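Local coordinates for protein Xyn30D (Paenibacillus barcinonensis, PDB 4QB6) that probably hydrolyses glucuronoxylan as a family 30 xylanase, and carries the calcium-binding CBM35 module described here, which binds aldouronic acid, at residues 46-51 with 74-79; 59-64 with 155-160; 92-97 with 126-131. All blocks are in the same frame, centred on the assembly; numbering follows the deposited sequence. Where two conformers were deposited one is given.

Contact 1. Residues 46-51 with 74-79; sequences TTLTDA and SAIEWN
Thr-46 lays its methyl group on the indole of Trp-78, where edge strand 46-49 pairs antiparallel with strand 72-83 of the CBM35 beta-sandwich. CG2 sits 3.5 Å from the centroid of the five-membered ring of Trp-78, only 15° off the ring normal. This is a CH-pi contact over the face. The two side chains lie side by side and point the same way. The torsion of Thr-46 (chi1 58°) puts OG1 between the backbone N and the carbonyl carbon. CG2 is then anti to the carbonyl carbon and comes to rest on the ring. OG1 bonds to the carbonyl of Ala-42, while the indole NE1 of Trp-78 bonds to that of Glu-41, so both polar atoms are satisfied and the ring is fixed in its rotation. CG2 of Ile-76 lies over the same face, also toward its rim. Leu-48 runs alongside Ile-76 on this side of the sheet, with CD2 of Leu-48 3.9 Å from CG1 of Ile-76. Thr-47, Thr-49, Ala-75 and Glu-77 point to the other face. There the CB atoms of Thr-49 and Ala-75 are 4.1 Å apart. Two hydrogen-bonded pairs join the backbones, Thr-47 with Glu-77 and Thr-49 with Ala-75. In the first pair the N of Thr-47 is 2.9 Å from the O of Glu-77.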
loop_
_atom_site.group_PDB
_atom_site.type_symbol
_atom_site.label_atom_id
_atom_site.label_comp_id
_atom_site.label_asym_id
_atom_site.label_seq_id
_atom_site.Cartn_x
_atom_site.Cartn_y
_atom_site.Cartn_z
ATOM N N THR A 46 -8.320 4.058 6.407
ATOM C CA THR A 46 -8.198 4.246 4.994
ATOM C C THR A 46 -9.555 4.476 4.332
ATOM O O THR A 46 -10.624 4.095 4.864
ATOM C CB THR A 46 -7.547 3.011 4.325
ATOM O OG1 THR A 46 -8.336 1.850 4.621
ATOM C CG2 THR A 46 -6.128 2.808 4.786
ATOM N N THR A 47 -9.479 5.087 3.172
ATOM C CA THR A 47 -10.629 5.197 2.272
ATOM C C THR A 47 -10.361 4.279 1.087
ATOM O O THR A 47 -9.273 4.344 0.473
ATOM C CB THR A 47 -10.781 6.644 1.802
ATOM O OG1 THR A 47 -10.996 7.473 2.955
ATOM C CG2 THR A 47 -11.925 6.784 0.819
ATOM N N LEU A 48 -11.313 3.441 0.766
ATOM C CA LEU A 48 -11.198 2.457 -0.304
ATOM C C LEU A 48 -12.041 2.843 -1.479
ATOM O O LEU A 48 -13.187 3.326 -1.282
ATOM C CB LEU A 48 -11.640 1.086 0.204
ATOM C CG LEU A 48 -10.907 0.592 1.450
ATOM C CD1 LEU A 48 -11.353 -0.801 1.838
ATOM C CD2 LEU A 48 -9.388 0.593 1.202
ATOM N N THR A 49 -11.534 2.648 -2.679
ATOM C CA THR A 49 -12.280 2.892 -3.922
ATOM C C THR A 49 -12.230 1.628 -4.741
ATOM O O THR A 49 -11.157 1.167 -5.123
ATOM C CB THR A 49 -11.663 4.048 -4.712
ATOM O OG1 THR A 49 -11.637 5.217 -3.884
ATOM C CG2 THR A 49 -12.491 4.364 -5.959
ATOM N N ASP A 50 -13.388 1.023 -5.000
ATOM C CA ASP A 50 -13.448 -0.240 -5.735
ATOM C C ASP A 50 -12.449 -1.266 -5.167
ATOM O O ASP A 50 -11.737 -1.944 -5.909
ATOM C CB ASP A 50 -13.231 -0.034 -7.243
ATOM C CG ASP A 50 -14.422 0.637 -7.912
ATOM O OD1 ASP A 50 -15.563 0.152 -7.751
ATOM O OD2 ASP A 50 -14.188 1.606 -8.651
ATOM N N ALA A 51 -12.494 -1.394 -3.854
ATOM C CA ALA A 51 -11.592 -2.291 -3.102
ATOM C C ALA A 51 -12.317 -2.646 -1.838
ATOM O O ALA A 51 -13.084 -1.807 -1.332
ATOM C CB ALA A 51 -10.269 -1.611 -2.797
ATOM N N SER A 74 -8.924 1.390 -8.897
ATOM C CA SER A 74 -9.163 1.009 -7.508
ATOM C C SER A 74 -8.071 1.656 -6.686
ATOM O O SER A 74 -6.980 1.902 -7.187
ATOM C CB SER A 74 -9.145 -0.498 -7.261
ATOM O OG SER A 74 -10.248 -1.187 -7.814
ATOM N N ALA A 75 -8.372 1.928 -5.436
ATOM C CA ALA A 75 -7.430 2.706 -4.608
ATOM C C ALA A 75 -7.570 2.425 -3.145
ATOM O O ALA A 75 -8.658 2.112 -2.643
ATOM C CB ALA A 75 -7.592 4.198 -4.849
ATOM N N ILE A 76 -6.447 2.566 -2.440
ATOM C CA ILE A 76 -6.405 2.670 -0.993
ATOM C C ILE A 76 -5.754 3.989 -0.642
ATOM O O ILE A 76 -4.658 4.278 -1.138
ATOM C CB ILE A 76 -5.555 1.527 -0.375
ATOM C CG1 ILE A 76 -6.036 0.161 -0.813
ATOM C CG2 ILE A 76 -5.534 1.674 1.140
ATOM C CD1 ILE A 76 -5.080 -0.962 -0.425
ATOM N N GLU A 77 -6.410 4.803 0.183
ATOM C CA GLU A 77 -5.837 6.052 0.639
ATOM C C GLU A 77 -5.726 6.063 2.143
ATOM O O GLU A 77 -6.727 5.889 2.839
ATOM C CB GLU A 77 -6.728 7.217 0.207
ATOM C CG GLU A 77 -6.151 8.574 0.605
ATOM C CD GLU A 77 -7.010 9.784 0.269
ATOM O OE1 GLU A 77 -8.212 9.625 -0.023
ATOM O OE2 GLU A 77 -6.483 10.926 0.396
ATOM N N TRP A 78 -4.499 6.206 2.639
ATOM C CA TRP A 78 -4.226 6.454 4.050
ATOM C C TRP A 78 -4.315 7.941 4.268
ATOM O O TRP A 78 -3.656 8.726 3.615
ATOM C CB TRP A 78 -2.836 5.942 4.418
ATOM C CG TRP A 78 -2.717 4.467 4.502
ATOM C CD1 TRP A 78 -2.877 3.705 5.623
ATOM C CD2 TRP A 78 -2.398 3.559 3.438
ATOM N NE1 TRP A 78 -2.679 2.393 5.322
ATOM C CE2 TRP A 78 -2.391 2.267 3.995
ATOM C CE3 TRP A 78 -2.129 3.703 2.070
ATOM C CZ2 TRP A 78 -2.085 1.138 3.255
ATOM C CZ3 TRP A 78 -1.837 2.587 1.331
ATOM C CH2 TRP A 78 -1.832 1.306 1.921
ATOM N N ASN A 79 -5.123 8.419 5.203
ATOM C CA ASN A 79 -5.229 9.884 5.378
ATOM C C ASN A 79 -4.543 10.384 6.630
ATOM O O ASN A 79 -4.618 11.586 6.969
ATOM C CB ASN A 79 -6.689 10.293 5.471
ATOM C CG ASN A 79 -7.378 9.610 6.631
ATOM O OD1 ASN A 79 -7.646 8.407 6.575
ATOM N ND2 ASN A 79 -7.627 10.356 7.709
#

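Contact 2. Residues 59-64 with 155-160; sequences GYTGSG and NMDNIT. With CA (calcium ion), chain D; GCU (alpha-D-glucopyranuronic acid), chain B.
Asp-157 and the turn at Thr-61 share a calcium ion, which is the centre of this contact. The calcium takes OD1 of Asp-157 at 2.3 Å. It also takes the main-chain O of the same residue at 2.6 Å. From the loop come two carbonyls, the O of Thr-61 and the O of Gly-64, each 2.4 Å from calcium. Glu-41 and Glu-43 complete the shell. The side chain of Asp-157 has CG anti to its N and beside the carbonyl carbon (chi1 -173°), which lets carboxylate and carbonyl reach one ion. The N–H of Thr-61 forks between both carboxylate oxygens, 3.0 Å from OD1 and 3.0 Å from OD2 of Asp-157. Each uses its syn lone pair. OD2 also forms a salt bridge with Arg-94, so metal, amide and guanidinium together fix the rotation of the carboxylate.

A type II' turn from Thr-61 to Gly-64 curls the two loop carbonyls onto the ion. Its second position is Gly-62, whose positive phi favours glycine. The ring of Tyr-60 lies over CA of Gly-64, while its CB is 3.4 Å from OD1 of Asp-157. Two residues before Asp-157, at the start of the strand, the amide of Asn-155 faces O3 and O4 of the bound glucuronic acid, where Tyr-57 and Arg-102 also bind. With an alanine in place of Asn-155, O3 and O4 of the sugar would probably lose their polar mate on this strand.

Asp-157 and Asn-158 form a classic beta bulge opposite Arg-94. Strand 155-163 runs between strands 38-41 and 87-96, and its Met-156 and Ile-159 pack against strand 72-83.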
loop_
_atom_site.group_PDB
_atom_site.type_symbol
_atom_site.label_atom_id
_atom_site.label_comp_id
_atom_site.label_asym_id
_atom_site.label_seq_id
_atom_site.Cartn_x
_atom_site.Cartn_y
_atom_site.Cartn_z
ATOM N N GLY A 59 -2.676 -15.042 7.387
ATOM C CA GLY A 59 -1.352 -14.506 7.572
ATOM C C GLY A 59 -1.234 -13.005 7.608
ATOM O O GLY A 59 -0.151 -12.484 7.814
ATOM N N TYR A 60 -2.361 -12.318 7.385
ATOM C CA TYR A 60 -2.426 -10.866 7.478
ATOM C C TYR A 60 -2.270 -10.398 8.913
ATOM O O TYR A 60 -2.548 -11.126 9.872
ATOM C CB TYR A 60 -3.759 -10.361 6.891
ATOM C CG TYR A 60 -4.968 -11.024 7.516
ATOM C CD1 TYR A 60 -5.461 -10.583 8.735
ATOM C CD2 TYR A 60 -5.588 -12.116 6.923
ATOM C CE1 TYR A 60 -6.552 -11.192 9.346
ATOM C CE2 TYR A 60 -6.677 -12.749 7.536
ATOM C CZ TYR A 60 -7.147 -12.256 8.725
ATOM O OH TYR A 60 -8.232 -12.878 9.349
ATOM N N THR A 61 -1.934 -9.126 9.036
ATOM C CA THR A 61 -1.762 -8.410 10.297
ATOM C C THR A 61 -3.080 -7.651 10.496
ATOM O O THR A 61 -3.777 -7.317 9.525
ATOM C CB THR A 61 -0.560 -7.423 10.193
ATOM O OG1 THR A 61 0.676 -8.129 10.018
ATOM C CG2 THR A 61 -0.398 -6.556 11.398
ATOM N N GLY A 62 -3.453 -7.359 11.736
ATOM C CA GLY A 62 -4.687 -6.651 11.989
ATOM C C GLY A 62 -5.917 -7.466 11.719
ATOM O O GLY A 62 -5.905 -8.679 11.869
ATOM N N SER A 63 -6.977 -6.829 11.270
ATOM C CA SER A 63 -8.242 -7.501 11.076
ATOM C C SER A 63 -8.476 -8.056 9.681
ATOM O O SER A 63 -9.477 -8.711 9.431
ATOM C CB SER A 63 -9.388 -6.565 11.446
ATOM O OG SER A 63 -9.359 -5.412 10.635
ATOM N N GLY A 64 -7.557 -7.793 8.743
ATOM C CA GLY A 64 -7.702 -8.313 7.403
ATOM C C GLY A 64 -6.687 -7.715 6.461
ATOM O O GLY A 64 -5.613 -7.338 6.871
ATOM N N ASN A 155 -2.991 -8.091 -3.131
ATOM C CA ASN A 155 -3.747 -7.975 -1.913
ATOM C C ASN A 155 -2.856 -7.269 -0.882
ATOM O O ASN A 155 -1.684 -7.644 -0.715
ATOM C CB ASN A 155 -4.192 -9.316 -1.387
ATOM C CG ASN A 155 -5.281 -9.951 -2.209
ATOM O OD1 ASN A 155 -5.929 -9.314 -3.037
ATOM N ND2 ASN A 155 -5.536 -11.220 -1.932
ATOM N N MET A 156 -3.353 -6.250 -0.199
ATOM C CA MET A 156 -2.513 -5.335 0.560
ATOM C C MET A 156 -2.810 -5.442 2.029
ATOM O O MET A 156 -3.951 -5.220 2.462
ATOM C CB MET A 156 -2.747 -3.895 0.092
ATOM C CG MET A 156 -1.788 -2.883 0.693
ATOM S SD MET A 156 -0.059 -3.178 0.342
ATOM C CE MET A 156 0.039 -3.009 -1.376
ATOM N N ASP A 157 -1.804 -5.789 2.823
ATOM C CA ASP A 157 -2.008 -6.006 4.262
ATOM C C ASP A 157 -1.812 -4.755 5.084
ATOM O O ASP A 157 -2.655 -4.432 5.927
ATOM C CB ASP A 157 -1.071 -7.113 4.748
ATOM C CG ASP A 157 -1.329 -7.524 6.169
ATOM O OD1 ASP A 157 -2.420 -7.284 6.709
ATOM O OD2 ASP A 157 -0.387 -8.113 6.727
ATOM N N ASN A 158 -0.709 -4.079 4.873
ATOM C CA ASN A 158 -0.317 -2.933 5.710
ATOM C C ASN A 158 0.823 -2.217 5.037
ATOM O O ASN A 158 1.393 -2.735 4.049
ATOM C CB ASN A 158 0.029 -3.373 7.171
ATOM C CG ASN A 158 1.302 -4.169 7.290
ATOM O OD1 ASN A 158 1.367 -5.177 8.035
ATOM N ND2 ASN A 158 2.299 -3.728 6.675
ATOM N N ILE A 159 1.142 -1.034 5.533
ATOM C CA ILE A 159 2.398 -0.363 5.235
ATOM C C ILE A 159 3.120 -0.030 6.515
ATOM O O ILE A 159 2.500 0.140 7.594
ATOM C CB ILE A 159 2.231 0.927 4.423
ATOM C CG1 ILE A 159 1.316 1.926 5.142
ATOM C CG2 ILE A 159 1.749 0.578 3.044
ATOM C CD1 ILE A 159 1.235 3.274 4.483
ATOM N N THR A 160 4.435 0.020 6.439
ATOM C CA THR A 160 5.266 0.524 7.554
ATOM C C THR A 160 6.047 1.682 7.028
ATOM O O THR A 160 6.673 1.579 5.959
ATOM C CB THR A 160 6.170 -0.554 8.115
ATOM O OG1 THR A 160 5.377 -1.662 8.541
ATOM C CG2 THR A 160 6.994 -0.042 9.293
HETATM CA CA CA D . -3.915 -5.882 7.661
HETATM C C1 GCU B . -8.477 -14.220 -6.372
HETATM C C2 GCU B . -8.184 -14.025 -4.908
HETATM C C3 GCU B . -8.239 -12.566 -4.509
HETATM C C4 GCU B . -7.321 -11.720 -5.489
HETATM C C5 GCU B . -7.790 -11.967 -6.910
HETATM C C6 GCU B . -7.005 -11.228 -7.914
HETATM O O2 GCU B . -9.056 -14.866 -4.111
HETATM O O3 GCU B . -7.813 -12.304 -3.176
HETATM O O4 GCU B . -7.529 -10.322 -5.198
HETATM O O5 GCU B . -7.627 -13.354 -7.124
HETATM O O6A GCU B . -6.921 -9.996 -7.815
HETATM O O6B GCU B . -6.454 -11.832 -8.826
#

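Contact 3. Residues 92-97 with 126-131; sequences KFRYAL and STWGEK
Arg-94 lays its guanidinium against Trp-128, the two planes 15° apart. CB of Trp-128 lies over the centre of the guanidinium, 3.5 Å from CZ of Arg-94, and NH1 of Arg-94 lies over the ring near its rim. Ala-96 covers the opposite indole face, its CB 3.9 Å from the centroid of the six-membered ring of Trp-128. The donors here are well supplied. NH1 of Arg-94 is satisfied by Gly-59 O and Asp-157. NE of Arg-94 gives its hydrogen to a water 2.9 Å away, and that water donates to OE2 of Glu-130. CG of Arg-94 is anti to the backbone N (chi1 -174°) and the chain runs extended to NE, which carries the group to these partners. The indole NE1 of Trp-128 bonds to Pro-58 O. Glu-130 lies close to Lys-92, but OE1 of Glu-130 and NZ of Lys-92 are 4.0 Å apart, beyond a salt bridge. NZ of Lys-131 forms a salt bridge with Glu-117. OH of Tyr-95 bonds to Thr-120 O and accepts from a second water, which also donates to the carbonyl of Glu-130. Backbone bonds tie Phe-93 to Lys-131 and Tyr-95 to Gly-129, with the N of Gly-129 2.8 Å from the O of Tyr-95. Strand 128-137 is an edge strand of the four-stranded antiparallel sheet, and strand 87-96 separates it from strand 155-163.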
loop_
_atom_site.group_PDB
_atom_site.type_symbol
_atom_site.label_atom_id
_atom_site.label_comp_id
_atom_site.label_asym_id
_atom_site.label_seq_id
_atom_site.Cartn_x
_atom_site.Cartn_y
_atom_site.Cartn_z
ATOM N N LYS A 92 7.231 0.532 3.425
ATOM C CA LYS A 92 7.315 -0.903 3.224
ATOM C C LYS A 92 5.935 -1.495 3.191
ATOM O O LYS A 92 5.214 -1.475 4.188
ATOM C CB LYS A 92 8.176 -1.527 4.318
ATOM C CG LYS A 92 8.302 -3.046 4.203
ATOM C CD LYS A 92 9.283 -3.615 5.219
ATOM C CE LYS A 92 8.856 -3.397 6.640
ATOM N NZ LYS A 92 9.897 -3.948 7.564
ATOM N N PHE A 93 5.528 -2.001 2.040
ATOM C CA PHE A 93 4.240 -2.630 1.828
ATOM C C PHE A 93 4.334 -4.098 2.139
ATOM O O PHE A 93 5.269 -4.752 1.653
ATOM C CB PHE A 93 3.826 -2.509 0.348
ATOM C CG PHE A 93 3.685 -1.099 -0.143
ATOM C CD1 PHE A 93 4.770 -0.416 -0.669
ATOM C CD2 PHE A 93 2.470 -0.438 -0.070
ATOM C CE1 PHE A 93 4.622 0.869 -1.125
ATOM C CE2 PHE A 93 2.352 0.863 -0.509
ATOM C CZ PHE A 93 3.436 1.511 -1.028
ATOM N N ARG A 94 3.415 -4.644 2.908
ATOM C CA ARG A 94 3.285 -6.092 3.108
ATOM C C ARG A 94 2.093 -6.515 2.283
ATOM O O ARG A 94 0.978 -5.994 2.473
ATOM C CB ARG A 94 3.108 -6.455 4.571
ATOM C CG ARG A 94 3.129 -7.971 4.816
ATOM C CD ARG A 94 3.245 -8.279 6.297
ATOM N NE ARG A 94 3.479 -9.712 6.582
ATOM C CZ ARG A 94 2.542 -10.571 6.900
ATOM N NH1 ARG A 94 1.280 -10.225 6.915
ATOM N NH2 ARG A 94 2.851 -11.838 7.186
ATOM N N TYR A 95 2.307 -7.445 1.352
ATOM C CA TYR A 95 1.318 -7.766 0.318
ATOM C C TYR A 95 1.438 -9.186 -0.146
ATOM O O TYR A 95 2.481 -9.818 0.062
ATOM C CB TYR A 95 1.483 -6.807 -0.893
ATOM C CG TYR A 95 2.688 -7.115 -1.752
ATOM C CD1 TYR A 95 3.962 -6.658 -1.424
ATOM C CD2 TYR A 95 2.564 -7.890 -2.895
ATOM C CE1 TYR A 95 5.054 -6.975 -2.205
ATOM C CE2 TYR A 95 3.652 -8.196 -3.678
ATOM C CZ TYR A 95 4.889 -7.757 -3.317
ATOM O OH TYR A 95 6.006 -8.049 -4.107
ATOM N N ALA A 96 0.411 -9.683 -0.822
ATOM C CA ALA A 96 0.452 -11.016 -1.413
ATOM C C ALA A 96 0.037 -10.907 -2.845
ATOM O O ALA A 96 -0.840 -10.114 -3.205
ATOM C CB ALA A 96 -0.448 -11.963 -0.639
ATOM N N LEU A 97 0.654 -11.703 -3.694
ATOM C CA LEU A 97 0.356 -11.693 -5.133
ATOM C C LEU A 97 0.705 -13.059 -5.700
ATOM O O LEU A 97 1.892 -13.374 -5.814
ATOM C CB LEU A 97 1.130 -10.556 -5.819
ATOM C CG LEU A 97 0.993 -10.439 -7.331
ATOM C CD1 LEU A 97 -0.451 -10.460 -7.784
ATOM C CD2 LEU A 97 1.682 -9.165 -7.797
ATOM N N SER A 126 -1.307 -16.579 0.037
ATOM C CA SER A 126 -0.956 -16.584 1.467
ATOM C C SER A 126 0.543 -16.492 1.724
ATOM O O SER A 126 0.996 -16.731 2.837
ATOM C CB SER A 126 -1.621 -17.731 2.233
ATOM O OG SER A 126 -1.049 -18.988 1.940
ATOM N N THR A 127 1.300 -16.081 0.713
ATOM C CA THR A 127 2.702 -15.698 0.906
ATOM C C THR A 127 2.729 -14.177 0.943
ATOM O O THR A 127 2.482 -13.501 -0.077
ATOM C CB THR A 127 3.643 -16.194 -0.174
ATOM O OG1 THR A 127 3.599 -17.628 -0.149
ATOM C CG2 THR A 127 5.060 -15.706 0.068
ATOM N N TRP A 128 3.037 -13.632 2.101
ATOM C CA TRP A 128 3.078 -12.195 2.317
ATOM C C TRP A 128 4.498 -11.725 2.191
ATOM O O TRP A 128 5.347 -12.051 3.031
ATOM C CB TRP A 128 2.496 -11.856 3.683
ATOM C CG TRP A 128 1.068 -12.265 3.795
ATOM C CD1 TRP A 128 0.600 -13.439 4.291
ATOM C CD2 TRP A 128 -0.086 -11.539 3.332
ATOM N NE1 TRP A 128 -0.770 -13.471 4.195
ATOM C CE2 TRP A 128 -1.221 -12.309 3.624
ATOM C CE3 TRP A 128 -0.266 -10.283 2.731
ATOM C CZ2 TRP A 128 -2.501 -11.897 3.296
ATOM C CZ3 TRP A 128 -1.533 -9.894 2.393
ATOM C CH2 TRP A 128 -2.626 -10.673 2.710
ATOM N N GLY A 129 4.780 -11.009 1.117
ATOM C CA GLY A 129 6.085 -10.437 0.874
ATOM C C GLY A 129 6.124 -8.975 1.209
ATOM O O GLY A 129 5.130 -8.374 1.637
ATOM N N GLU A 130 7.267 -8.371 1.000
ATOM C CA GLU A 130 7.496 -6.969 1.299
ATOM C C GLU A 130 8.112 -6.270 0.124
ATOM O O GLU A 130 8.918 -6.854 -0.626
ATOM C CB GLU A 130 8.387 -6.833 2.555
ATOM C CG GLU A 130 7.654 -7.296 3.814
ATOM C CD GLU A 130 8.436 -7.232 5.117
ATOM O OE1 GLU A 130 9.674 -7.129 5.070
ATOM O OE2 GLU A 130 7.777 -7.325 6.181
ATOM N N LYS A 131 7.750 -5.020 -0.043
ATOM C CA LYS A 131 8.374 -4.157 -1.031
ATOM C C LYS A 131 8.547 -2.821 -0.409
ATOM O O LYS A 131 7.590 -2.276 0.191
ATOM C CB LYS A 131 7.494 -4.027 -2.242
ATOM C CG LYS A 131 7.980 -2.988 -3.229
ATOM C CD LYS A 131 6.999 -2.847 -4.371
ATOM C CE LYS A 131 7.214 -1.558 -5.114
ATOM N NZ LYS A 131 8.446 -1.622 -5.909
HETATM O O HOH W 1 6.376 -9.826 6.401
HETATM O O HOH W 2 7.930 -9.414 -2.431
#

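In the fold
Contact 2 is the buried one, while contacts 1 and 3 are partly buried. Strand 155-163 of contact 2 and both strands of contact 3 belong to one sheet, and contact 3 is nested within the loop that contact 2 closes. The salt bridge of Asp-157 with Arg-94 joins them. Contact 1 belongs to the other sheet. It meets contact 2 through the hydrophobic interior, by Ile-76 on Met-156 and Trp-78 on Ile-159, and does not touch contact 3. Chemistry follows place: metal and carboxylate in contact 2, charged groups, waters and a tryptophan between an arginine and an alanine in contact 3, and in contact 1 backbone bonds, a mostly apolar inner face and a more polar outer face.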